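Local coordinates for EAL domain protein (PDB 6IJ2) that degrades the cyclic dinucleotides c-di-GMP and cGAMP as an EAL-family phosphodiesterase, captured here with calcium and the linear product 5'-pGpG bound, at residues A[33-38]-A[230-235]; A[39-44]-A[88-93]; A[155-160]-A[176-181]; A[215-220]-A[236-241]. The protein carries 1 engineered substitution. One frame throughout, in Å; residues are numbered along the deposited sequence.

How the contacts relate
All contacts lie on or next to the eight-stranded sheet of the EAL barrel. Contact 1 pairs its first and last strands, and contact 2 continues from it, Ile33 N lying 2.7 Å from Gly43 O. Contact 3 holds two aspartates at the metals and reaches contact 1 through Lys179 NZ, 2.8 Å from Gln235 OE1. Contact 4 is the loop pair that grips the first guanosine of the product, its centre about 17 Å from that of contact 3. Yet the two share a calcium ion and a water, with Glu215 OE1 3.0 Å from Asp158 OD1. Phe239 of contact 4 packs against Met234 and Cys36 of contact 1, so nucleotide loops and first-to-last strand pairing share a hydrophobic patch.

Contact 1 (A[33-38]-A[230-235]); sequences IVNCRT and GVELMQ
Arg37 lies alongside the carboxylate of Glu232, both side chains pointing the same way. In this salt bridge Arg37 NH1 lies 2.7 Å from Glu232 OE1 and equally near OE2, the latter bond weak in angle. The planes of the two groups are 55° apart, so this is no flat two-nitrogen pairing: one nitrogen faces both oxygens. A bend at chi3 (77°) of Arg37 turns an edge of the guanidinium to the end of the extended glutamate. Next to it, Asn35 OD1 takes two backbone N-H groups, Arg37 N in the carbonyl plane at 2.9 Å and Thr38 N from above that plane at 3.0 Å. This Asx turn suits asparagine, whose short amide can reach back to the chain where the strand ends. The backbone pairing is antiparallel, with Val34 and Met234 exchanging two bonds and Cys36 N reaching Glu232 O at 2.9 Å. It joins strand 27-35 to strand 233-244, the first to the last, and so closes the modified TIM barrel of the EAL domain, in which the first strand runs against its neighbours. On the Met234 face, the compact Cys36 SG sits against the methionine's extended chain, 3.8 Å from Met234 SD, where Phe223 of helix 220-229 also packs. The other face mixes aliphatic and amide groups: Leu233 CD2 lies by Asn35 CB at 4.1 Å, and Ile33 CG2 touches Leu233 CB. Ile33 CG1 borders Gln235 OE1 at 3.5 Å; this oxygen accepts from Lys179 NZ, and NE2 bonds to Gln31 and Glu45.

Contact 2 (A[39-44]-A[88-93]); sequences KEIFGY and LTSKLS
Lys91 sets CG over one face of the Phe42 ring, 4.2 Å from the ring centroid and displaced toward the rim, a CH-pi contact. Bends at chi2 (-92°) and chi4 carry the rest of the lysine past the rim, so that NZ ends 3.7 Å from Phe42 CE1. A long, flexible chain serves well here, since one methylene caps the ring while the amine extends beyond it; the phenyl group itself packs on Ile177. Tyr44 points to the other face of the sheet, where Leu88 CD1 meets it obliquely, 3.4 Å from Tyr44 CD1; Ser90 OG lies near the plane of the same ring, at its edge. The tyrosine hydroxyl reaches on to Pro248 O. Between the two aromatics sits Gly43, with its CA 3.1 Å from Lys91 O, an approach that any beta carbon would block. Parallel-strand bonds run past it: Lys91 N to Phe42 O, Tyr44 N to Lys91 O at 2.9 Å, and Ser93 N to Tyr44 O. Ser93 OG then bonds to the metal ligand Glu128. Phe42 and Gly43 both face Ile33, forming a classic beta bulge where the antiparallel first hairpin passes into the parallel strands of the EAL barrel.

Contact 3 (A[155-160]-A[176-181]); sequences TAIDDF and NIVKVD. With CA (calcium ion), chain I; CA (calcium ion), chain L; CA (calcium ion), chain J; CA (calcium ion), chain K.
A beta-alpha-beta unit, strand 154-160, helix 166-170 and strand 177-180, brings these two parallel strands together beneath the metal site. At its start, Asn176 OD1 takes Thr155 N on an amide lone pair at 2.8 Å. Ile157 and Val178 lie side by side; the small Ala156 CB meets Ile177 CG2 on the other face, consistent with the close approach of the strands there. A beta bulge then shifts the pairing, so that Lys179 O accepts Phe160 N. Phe160 CB presses on Val178 CG1 at 3.4 Å, and its ring also packs on Leu167 of the second subunit. With CG anti to the backbone N (chi1 -164°), Asp158 swings OD1 to 2.3 Å from the calcium of chain I, which its own O also binds, and OD2 to 2.4 Å from the calcium of chain J; OD1 bridges both ions. Asp159 OD1 joins the first ion at 2.5 Å, while its OD2 binds the chain L calcium and its O that of chain K. Lys179 NZ bonds a water on the chain J calcium at 3.0 Å, Gln235 and, in a salt bridge, Glu128. Asp181 OD1 accepts from the water of the chain I ion, at 2.9 Å. Adjacent aspartates that share one calcium and each hold at least one more, beside the product phosphate, are the DDF motif of the EAL phosphodiesterase site.

Contact 4 (A[215-220]-A[236-241]); sequences EGVESH and GYYFAK. With CA (calcium ion), chain I; nucleotides of chain B.
Gly216 and Gly236 bring their CA atoms to 4.1 Å, and just beyond them Val217 O accepts Tyr238 N at 2.9 Å, which locks the two loops together. Glycine is required at 236, because a beta carbon would run into Val217 O, and the residue's own O takes the N-H of both Phe239 and Ala240 in a tight turn. This pair, the loop after strand 211-214 and the break in strand 233-244, builds the guanine pocket at the carboxy-terminal rim of the EAL barrel. Tyr237 lays its ring over the guanine of G1 of chain B, the base C6 standing 3.4 Å above the ring centre. Tyr237 N points almost straight (178°) at guanine O6, 2.8 Å away. Farther along the same Watson-Crick edge, Glu218 OE1 receives N1 at 2.8 Å and, less directly, N2 at 3.2 Å. One carboxylate oxygen thus takes two donors while a backbone N-H reads the acceptor, a pattern that suits guanine. At the other end of the loop Glu215 chelates the calcium of chain I with both oxygens, OE2 at 2.3 Å, and G1 OP3 binds the same ion. Away from the ligand, Tyr238, its CG anti to the backbone N (chi1 178°), spreads one face over the Ser219-His220 peptide. Tyr238 OH comes to the edge of the His220 ring, 3.3 Å from His220 CD2, and bonds to Glu253. Branched Val217 packs with CB against Phe239 CE2 and CG1 against Tyr238 CB; the Phe239 ring meets Phe254 edge-to-face.

Contact 1 (A[33-38]-A[230-235])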
# COMPACT_ATOMS: atom_id res chain seq x y z
N ILE A 33 -5.15 21.93 10.03
CA ILE A 33 -5.76 21.38 8.83
C ILE A 33 -6.73 22.44 8.33
O ILE A 33 -7.58 22.89 9.10
CB ILE A 33 -6.49 20.06 9.14
CG1 ILE A 33 -5.49 19.02 9.66
CG2 ILE A 33 -7.25 19.54 7.92
CD1 ILE A 33 -6.16 17.81 10.33
N VAL A 34 -6.61 22.84 7.07
CA VAL A 34 -7.33 23.99 6.53
C VAL A 34 -8.39 23.48 5.58
O VAL A 34 -8.11 22.59 4.76
CB VAL A 34 -6.38 24.96 5.82
CG1 VAL A 34 -7.14 26.13 5.23
CG2 VAL A 34 -5.31 25.45 6.77
N ASN A 35 -9.61 24.01 5.69
CA ASN A 35 -10.62 23.83 4.65
C ASN A 35 -10.39 24.91 3.61
O ASN A 35 -10.67 26.09 3.86
CB ASN A 35 -12.03 23.92 5.23
CG ASN A 35 -13.09 23.63 4.20
OD1 ASN A 35 -13.08 24.20 3.11
ND2 ASN A 35 -14.00 22.73 4.53
N CYS A 36 -9.87 24.52 2.44
CA CYS A 36 -9.47 25.47 1.41
C CYS A 36 -10.64 26.12 0.69
O CYS A 36 -10.45 27.13 0.01
CB CYS A 36 -8.56 24.78 0.39
SG CYS A 36 -6.99 24.36 1.16
N ARG A 37 -11.84 25.58 0.84
CA ARG A 37 -13.00 26.22 0.24
C ARG A 37 -13.52 27.35 1.12
O ARG A 37 -13.73 28.47 0.64
CB ARG A 37 -14.10 25.19 0.00
CG ARG A 37 -15.10 25.62 -1.05
CD ARG A 37 -16.30 24.71 -1.03
NE ARG A 37 -17.17 25.04 0.09
CZ ARG A 37 -17.40 24.24 1.12
NH1 ARG A 37 -16.84 23.04 1.18
NH2 ARG A 37 -18.20 24.64 2.09
N THR A 38 -13.73 27.08 2.41
CA THR A 38 -14.26 28.08 3.34
C THR A 38 -13.18 28.95 3.97
O THR A 38 -13.51 29.98 4.59
CB THR A 38 -15.02 27.39 4.47
OG1 THR A 38 -14.09 26.60 5.23
CG2 THR A 38 -16.09 26.48 3.91
N GLY A 230 -10.70 18.96 -6.45
CA GLY A 230 -11.80 18.68 -5.56
C GLY A 230 -11.39 18.42 -4.12
O GLY A 230 -12.27 18.09 -3.31
N VAL A 231 -10.13 18.57 -3.76
CA VAL A 231 -9.72 18.41 -2.37
C VAL A 231 -10.10 19.66 -1.60
O VAL A 231 -9.85 20.79 -2.05
CB VAL A 231 -8.21 18.15 -2.25
CG1 VAL A 231 -7.84 18.01 -0.76
CG2 VAL A 231 -7.77 16.89 -3.04
N GLU A 232 -10.71 19.48 -0.43
CA GLU A 232 -11.02 20.61 0.43
C GLU A 232 -10.06 20.70 1.61
O GLU A 232 -9.46 21.75 1.84
CB GLU A 232 -12.46 20.53 0.92
CG GLU A 232 -13.47 20.62 -0.21
CD GLU A 232 -14.85 21.02 0.28
OE1 GLU A 232 -15.03 21.13 1.50
OE2 GLU A 232 -15.75 21.25 -0.57
N LEU A 233 -9.88 19.60 2.34
CA LEU A 233 -9.02 19.61 3.52
C LEU A 233 -7.56 19.44 3.13
O LEU A 233 -7.20 18.49 2.41
CB LEU A 233 -9.43 18.51 4.51
CG LEU A 233 -10.87 18.54 4.98
CD1 LEU A 233 -11.13 17.42 6.00
CD2 LEU A 233 -11.19 19.90 5.58
N MET A 234 -6.70 20.34 3.61
CA MET A 234 -5.28 20.25 3.33
C MET A 234 -4.47 20.57 4.58
O MET A 234 -4.95 21.22 5.51
CB MET A 234 -4.86 21.19 2.19
CG MET A 234 -5.53 20.86 0.85
SD MET A 234 -4.80 21.78 -0.50
CE MET A 234 -6.16 21.90 -1.66
N GLN A 235 -3.23 20.09 4.57
CA GLN A 235 -2.31 20.26 5.68
C GLN A 235 -0.91 20.37 5.08
O GLN A 235 -0.63 19.74 4.06
CB GLN A 235 -2.43 19.08 6.64
CG GLN A 235 -1.59 19.14 7.87
CD GLN A 235 -1.84 17.95 8.78
OE1 GLN A 235 -2.72 17.11 8.54
NE2 GLN A 235 -1.05 17.85 9.83

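Contact 2 (A[39-44]-A[88-93])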
# COMPACT_ATOMS: atom_id res chain seq x y z
N LYS A 39 -11.92 28.54 3.86
CA LYS A 39 -10.76 29.20 4.44
C LYS A 39 -10.76 29.14 5.96
O LYS A 39 -10.00 29.85 6.62
CB LYS A 39 -10.62 30.64 3.93
CG LYS A 39 -10.48 30.69 2.42
CD LYS A 39 -10.38 32.10 1.89
CE LYS A 39 -10.47 32.11 0.37
NZ LYS A 39 -10.56 33.50 -0.18
N GLU A 40 -11.59 28.29 6.53
CA GLU A 40 -11.63 28.06 7.96
C GLU A 40 -10.72 26.90 8.34
O GLU A 40 -10.39 26.03 7.53
CB GLU A 40 -13.06 27.77 8.42
CG GLU A 40 -14.03 28.93 8.14
CD GLU A 40 -15.48 28.55 8.33
OE1 GLU A 40 -15.77 27.36 8.63
OE2 GLU A 40 -16.35 29.44 8.19
N ILE A 41 -10.32 26.89 9.61
CA ILE A 41 -9.50 25.80 10.12
C ILE A 41 -10.42 24.64 10.50
O ILE A 41 -11.35 24.81 11.30
CB ILE A 41 -8.65 26.27 11.32
CG1 ILE A 41 -7.60 27.26 10.82
CG2 ILE A 41 -8.03 25.08 12.03
CD1 ILE A 41 -6.77 27.89 11.91
N PHE A 42 -10.16 23.48 9.91
CA PHE A 42 -10.92 22.26 10.20
C PHE A 42 -10.52 21.69 11.56
O PHE A 42 -11.36 21.16 12.30
CB PHE A 42 -10.66 21.23 9.08
CG PHE A 42 -11.09 19.83 9.43
CD1 PHE A 42 -12.39 19.42 9.20
CD2 PHE A 42 -10.19 18.93 10.00
CE1 PHE A 42 -12.79 18.14 9.52
CE2 PHE A 42 -10.59 17.65 10.33
CZ PHE A 42 -11.89 17.25 10.09
N GLY A 43 -9.24 21.79 11.89
CA GLY A 43 -8.74 21.25 13.14
C GLY A 43 -7.22 21.31 13.17
O GLY A 43 -6.60 21.98 12.35
N TYR A 44 -6.64 20.62 14.15
CA TYR A 44 -5.19 20.55 14.32
C TYR A 44 -4.76 19.13 14.62
O TYR A 44 -5.42 18.44 15.40
CB TYR A 44 -4.69 21.44 15.48
CG TYR A 44 -4.84 22.92 15.25
CD1 TYR A 44 -6.07 23.55 15.43
CD2 TYR A 44 -3.75 23.70 14.86
CE1 TYR A 44 -6.21 24.90 15.21
CE2 TYR A 44 -3.89 25.05 14.64
CZ TYR A 44 -5.12 25.65 14.83
OH TYR A 44 -5.27 27.00 14.61
N LEU A 88 -8.96 25.36 21.75
CA LEU A 88 -9.34 24.73 20.50
C LEU A 88 -10.84 24.42 20.48
O LEU A 88 -11.35 23.76 21.39
CB LEU A 88 -8.53 23.46 20.29
CG LEU A 88 -8.79 22.72 18.98
CD1 LEU A 88 -8.55 23.66 17.80
CD2 LEU A 88 -7.90 21.49 18.88
N THR A 89 -11.54 24.91 19.45
CA THR A 89 -12.97 24.65 19.31
C THR A 89 -13.32 23.85 18.06
O THR A 89 -14.50 23.52 17.85
CB THR A 89 -13.76 25.97 19.34
OG1 THR A 89 -13.33 26.84 18.28
CG2 THR A 89 -13.56 26.68 20.68
N SER A 90 -12.32 23.49 17.24
CA SER A 90 -12.51 22.61 16.10
C SER A 90 -11.93 21.23 16.43
O SER A 90 -11.80 20.87 17.60
CB SER A 90 -11.87 23.26 14.86
OG SER A 90 -10.47 23.40 15.02
N LYS A 91 -11.59 20.46 15.40
CA LYS A 91 -11.20 19.07 15.59
C LYS A 91 -9.77 18.94 16.14
O LYS A 91 -8.89 19.73 15.81
CB LYS A 91 -11.33 18.29 14.28
CG LYS A 91 -12.77 18.24 13.75
CD LYS A 91 -13.52 17.02 14.24
CE LYS A 91 -14.97 17.02 13.76
NZ LYS A 91 -15.06 17.03 12.28
N LEU A 92 -9.58 17.94 17.01
CA LEU A 92 -8.27 17.53 17.48
C LEU A 92 -7.96 16.14 16.91
O LEU A 92 -8.71 15.19 17.15
CB LEU A 92 -8.23 17.52 19.01
CG LEU A 92 -6.95 16.96 19.65
CD1 LEU A 92 -5.75 17.84 19.28
CD2 LEU A 92 -7.07 16.75 21.14
N SER A 93 -6.87 16.03 16.16
CA SER A 93 -6.51 14.78 15.49
C SER A 93 -5.28 14.20 16.16
O SER A 93 -4.26 14.88 16.30
CB SER A 93 -6.25 15.01 14.01
OG SER A 93 -6.25 13.79 13.29

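Contact 3 (A[155-160]-A[176-181])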
# COMPACT_ATOMS: atom_id res chain seq x y z
N THR A 155 -12.46 9.14 12.62
CA THR A 155 -11.34 8.26 12.27
C THR A 155 -10.77 8.64 10.91
O THR A 155 -11.49 9.11 10.02
CB THR A 155 -11.76 6.78 12.23
OG1 THR A 155 -12.70 6.59 11.17
CG2 THR A 155 -12.39 6.38 13.57
N ALA A 156 -9.47 8.36 10.75
CA ALA A 156 -8.76 8.63 9.50
C ALA A 156 -7.72 7.56 9.24
O ALA A 156 -7.06 7.08 10.18
CB ALA A 156 -8.06 9.99 9.52
N ILE A 157 -7.55 7.20 7.97
CA ILE A 157 -6.36 6.48 7.53
C ILE A 157 -5.25 7.51 7.31
O ILE A 157 -5.42 8.46 6.55
CB ILE A 157 -6.63 5.68 6.25
CG1 ILE A 157 -7.64 4.57 6.56
CG2 ILE A 157 -5.34 5.09 5.69
CD1 ILE A 157 -8.03 3.76 5.38
N ASP A 158 -4.14 7.35 8.02
CA ASP A 158 -3.10 8.38 8.07
C ASP A 158 -2.23 8.39 6.81
O ASP A 158 -1.88 9.45 6.28
CB ASP A 158 -2.26 8.16 9.32
CG ASP A 158 -1.40 9.36 9.71
OD1 ASP A 158 -1.33 10.36 8.97
OD2 ASP A 158 -0.82 9.30 10.81
N ASP A 159 -1.86 7.23 6.31
CA ASP A 159 -0.74 7.22 5.39
C ASP A 159 -1.13 6.58 4.09
O ASP A 159 -0.47 5.66 3.62
CB ASP A 159 0.47 6.50 6.01
CG ASP A 159 0.92 7.11 7.35
OD1 ASP A 159 0.53 8.26 7.67
OD2 ASP A 159 1.68 6.43 8.08
N PHE A 160 -2.21 7.04 3.47
CA PHE A 160 -2.59 6.50 2.17
C PHE A 160 -1.57 6.90 1.11
O PHE A 160 -1.30 8.08 0.90
CB PHE A 160 -3.97 6.98 1.76
CG PHE A 160 -4.49 6.31 0.52
CD1 PHE A 160 -5.20 5.13 0.61
CD2 PHE A 160 -4.26 6.87 -0.72
CE1 PHE A 160 -5.70 4.53 -0.52
CE2 PHE A 160 -4.74 6.26 -1.87
CZ PHE A 160 -5.46 5.09 -1.76
N ASN A 176 -13.74 8.04 8.32
CA ASN A 176 -14.32 9.32 7.93
C ASN A 176 -13.44 10.04 6.92
O ASN A 176 -13.94 10.62 5.94
CB ASN A 176 -14.49 10.21 9.16
CG ASN A 176 -15.39 9.58 10.18
OD1 ASN A 176 -14.94 9.12 11.23
ND2 ASN A 176 -16.67 9.52 9.87
N ILE A 177 -12.14 10.04 7.16
CA ILE A 177 -11.17 10.78 6.37
C ILE A 177 -10.06 9.82 5.93
O ILE A 177 -9.72 8.87 6.63
CB ILE A 177 -10.61 11.97 7.19
CG1 ILE A 177 -11.66 13.10 7.19
CG2 ILE A 177 -9.28 12.46 6.65
CD1 ILE A 177 -11.35 14.26 8.11
N VAL A 178 -9.52 10.05 4.73
CA VAL A 178 -8.29 9.40 4.30
C VAL A 178 -7.28 10.50 4.04
O VAL A 178 -7.54 11.41 3.24
CB VAL A 178 -8.49 8.51 3.06
CG1 VAL A 178 -7.14 8.09 2.48
CG2 VAL A 178 -9.20 7.24 3.46
N LYS A 179 -6.16 10.46 4.77
CA LYS A 179 -5.08 11.43 4.58
C LYS A 179 -4.13 10.90 3.51
O LYS A 179 -3.68 9.76 3.60
CB LYS A 179 -4.32 11.66 5.89
CG LYS A 179 -5.24 12.24 6.95
CD LYS A 179 -4.68 13.51 7.60
CE LYS A 179 -3.69 13.22 8.62
NZ LYS A 179 -3.19 14.45 9.35
N VAL A 180 -3.84 11.73 2.51
CA VAL A 180 -3.02 11.29 1.37
C VAL A 180 -1.59 11.73 1.62
O VAL A 180 -1.32 12.93 1.79
CB VAL A 180 -3.56 11.85 0.04
CG1 VAL A 180 -2.64 11.39 -1.11
CG2 VAL A 180 -4.97 11.36 -0.19
N ASP A 181 -0.68 10.76 1.59
CA ASP A 181 0.72 11.00 1.91
C ASP A 181 1.31 12.07 1.00
O ASP A 181 0.98 12.15 -0.19
CB ASP A 181 1.52 9.70 1.76
CG ASP A 181 2.97 9.87 2.11
OD1 ASP A 181 3.28 9.95 3.31
OD2 ASP A 181 3.81 9.94 1.20
CA CA I . 0.05 10.60 7.09
CA CA L . 1.88 7.85 10.09
CA CA J . -0.60 11.68 11.22
CA CA K . -0.14 3.25 3.75
O HOH W 1 -0.43 13.35 9.61
O HOH W 2 1.65 9.65 5.69
O HOH W 3 0.90 2.74 5.98
O HOH W 4 -2.29 2.96 4.75
O HOH W 5 3.08 7.45 12.12

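Contact 4 (A[215-220]-A[236-241])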
# COMPACT_ATOMS: atom_id res chain seq x y z
N GLU A 215 -1.92 15.78 2.61
CA GLU A 215 -0.83 16.04 3.54
C GLU A 215 0.39 16.64 2.85
O GLU A 215 0.67 16.37 1.68
CB GLU A 215 -0.38 14.76 4.26
CG GLU A 215 -1.44 14.07 5.11
CD GLU A 215 -0.87 12.87 5.87
OE1 GLU A 215 -1.21 12.71 7.05
OE2 GLU A 215 -0.08 12.08 5.29
N GLY A 216 1.14 17.44 3.62
CA GLY A 216 2.45 17.87 3.18
C GLY A 216 2.46 18.82 2.00
O GLY A 216 3.42 18.82 1.22
N VAL A 217 1.42 19.64 1.85
CA VAL A 217 1.41 20.66 0.81
C VAL A 217 2.46 21.70 1.13
O VAL A 217 2.47 22.27 2.23
CB VAL A 217 0.01 21.29 0.69
CG1 VAL A 217 0.02 22.41 -0.34
CG2 VAL A 217 -1.00 20.23 0.33
N GLU A 218 3.37 21.95 0.18
CA GLU A 218 4.48 22.86 0.39
C GLU A 218 4.49 24.08 -0.51
O GLU A 218 5.22 25.03 -0.23
CB GLU A 218 5.82 22.11 0.25
CG GLU A 218 6.05 21.15 1.41
CD GLU A 218 7.43 20.53 1.44
OE1 GLU A 218 7.73 19.82 2.43
OE2 GLU A 218 8.22 20.75 0.50
N SER A 219 3.67 24.12 -1.56
CA SER A 219 3.71 25.25 -2.48
C SER A 219 2.30 25.62 -2.92
O SER A 219 1.38 24.79 -2.90
CB SER A 219 4.56 24.94 -3.71
OG SER A 219 3.98 23.89 -4.45
N HIS A 220 2.15 26.87 -3.35
CA HIS A 220 0.87 27.31 -3.89
C HIS A 220 0.45 26.48 -5.10
O HIS A 220 -0.74 26.20 -5.28
CB HIS A 220 0.93 28.79 -4.28
CG HIS A 220 -0.32 29.28 -4.92
ND1 HIS A 220 -0.50 29.28 -6.29
CD2 HIS A 220 -1.48 29.75 -4.39
CE1 HIS A 220 -1.71 29.75 -6.58
NE2 HIS A 220 -2.32 30.04 -5.44
N GLY A 236 -0.05 21.17 5.69
CA GLY A 236 1.31 21.24 5.19
C GLY A 236 1.99 22.55 5.53
O GLY A 236 1.36 23.53 5.92
N TYR A 237 3.31 22.55 5.35
CA TYR A 237 4.13 23.73 5.62
C TYR A 237 3.63 24.95 4.85
O TYR A 237 3.80 26.08 5.32
CB TYR A 237 5.59 23.46 5.27
CG TYR A 237 6.31 22.50 6.21
CD1 TYR A 237 5.73 22.06 7.39
CD2 TYR A 237 7.58 22.05 5.90
CE1 TYR A 237 6.40 21.19 8.24
CE2 TYR A 237 8.26 21.17 6.73
CZ TYR A 237 7.66 20.75 7.91
OH TYR A 237 8.34 19.88 8.74
N TYR A 238 3.05 24.75 3.66
CA TYR A 238 2.53 25.89 2.92
C TYR A 238 1.51 26.67 3.75
O TYR A 238 1.43 27.90 3.64
CB TYR A 238 1.90 25.44 1.61
CG TYR A 238 1.29 26.59 0.84
CD1 TYR A 238 2.08 27.60 0.32
CD2 TYR A 238 -0.09 26.67 0.64
CE1 TYR A 238 1.53 28.67 -0.37
CE2 TYR A 238 -0.65 27.74 -0.05
CZ TYR A 238 0.17 28.72 -0.56
OH TYR A 238 -0.38 29.78 -1.26
N PHE A 239 0.74 25.98 4.59
CA PHE A 239 -0.24 26.64 5.44
C PHE A 239 0.35 27.07 6.78
O PHE A 239 0.24 28.23 7.17
CB PHE A 239 -1.44 25.71 5.65
CG PHE A 239 -2.09 25.29 4.37
CD1 PHE A 239 -2.92 26.15 3.67
CD2 PHE A 239 -1.81 24.04 3.82
CE1 PHE A 239 -3.50 25.76 2.46
CE2 PHE A 239 -2.39 23.65 2.61
CZ PHE A 239 -3.23 24.51 1.94
N ALA A 240 1.00 26.14 7.47
CA ALA A 240 1.67 26.46 8.72
C ALA A 240 2.43 25.24 9.19
O ALA A 240 1.91 24.13 9.16
CB ALA A 240 0.67 26.89 9.81
N LYS A 241 3.66 25.47 9.65
CA LYS A 241 4.41 24.46 10.35
C LYS A 241 3.75 24.15 11.69
O LYS A 241 2.99 24.96 12.21
CB LYS A 241 5.85 24.93 10.58
CG LYS A 241 6.59 25.36 9.32
CD LYS A 241 7.93 25.99 9.70
CE LYS A 241 8.60 26.67 8.52
NZ LYS A 241 9.86 27.35 8.94
CA CA I . 0.05 10.60 7.09
OP3 G B 1 1.74 11.52 8.42
P G B 1 2.55 11.39 9.60
OP1 G B 1 1.78 11.61 10.79
OP2 G B 1 3.21 10.13 9.47
O5' G B 1 3.63 12.52 9.41
C5' G B 1 3.59 13.73 10.15
C4' G B 1 4.90 14.46 10.02
O4' G B 1 4.88 15.26 8.82
C3' G B 1 5.26 15.43 11.15
O3' G B 1 6.59 15.26 11.61
C2' G B 1 5.15 16.80 10.50
O2' G B 1 6.03 17.77 10.96
C1' G B 1 5.52 16.47 9.06
N9 G B 1 5.02 17.46 8.11
C8 G B 1 3.85 18.16 8.18
N7 G B 1 3.67 18.96 7.17
C5 G B 1 4.79 18.77 6.38
C6 G B 1 5.16 19.37 5.15
O6 G B 1 4.55 20.22 4.50
N1 G B 1 6.38 18.90 4.70
C2 G B 1 7.15 17.97 5.34
N2 G B 1 8.29 17.64 4.74
N3 G B 1 6.81 17.40 6.48
C4 G B 1 5.63 17.84 6.94
O HOH W 2 1.65 9.65 5.69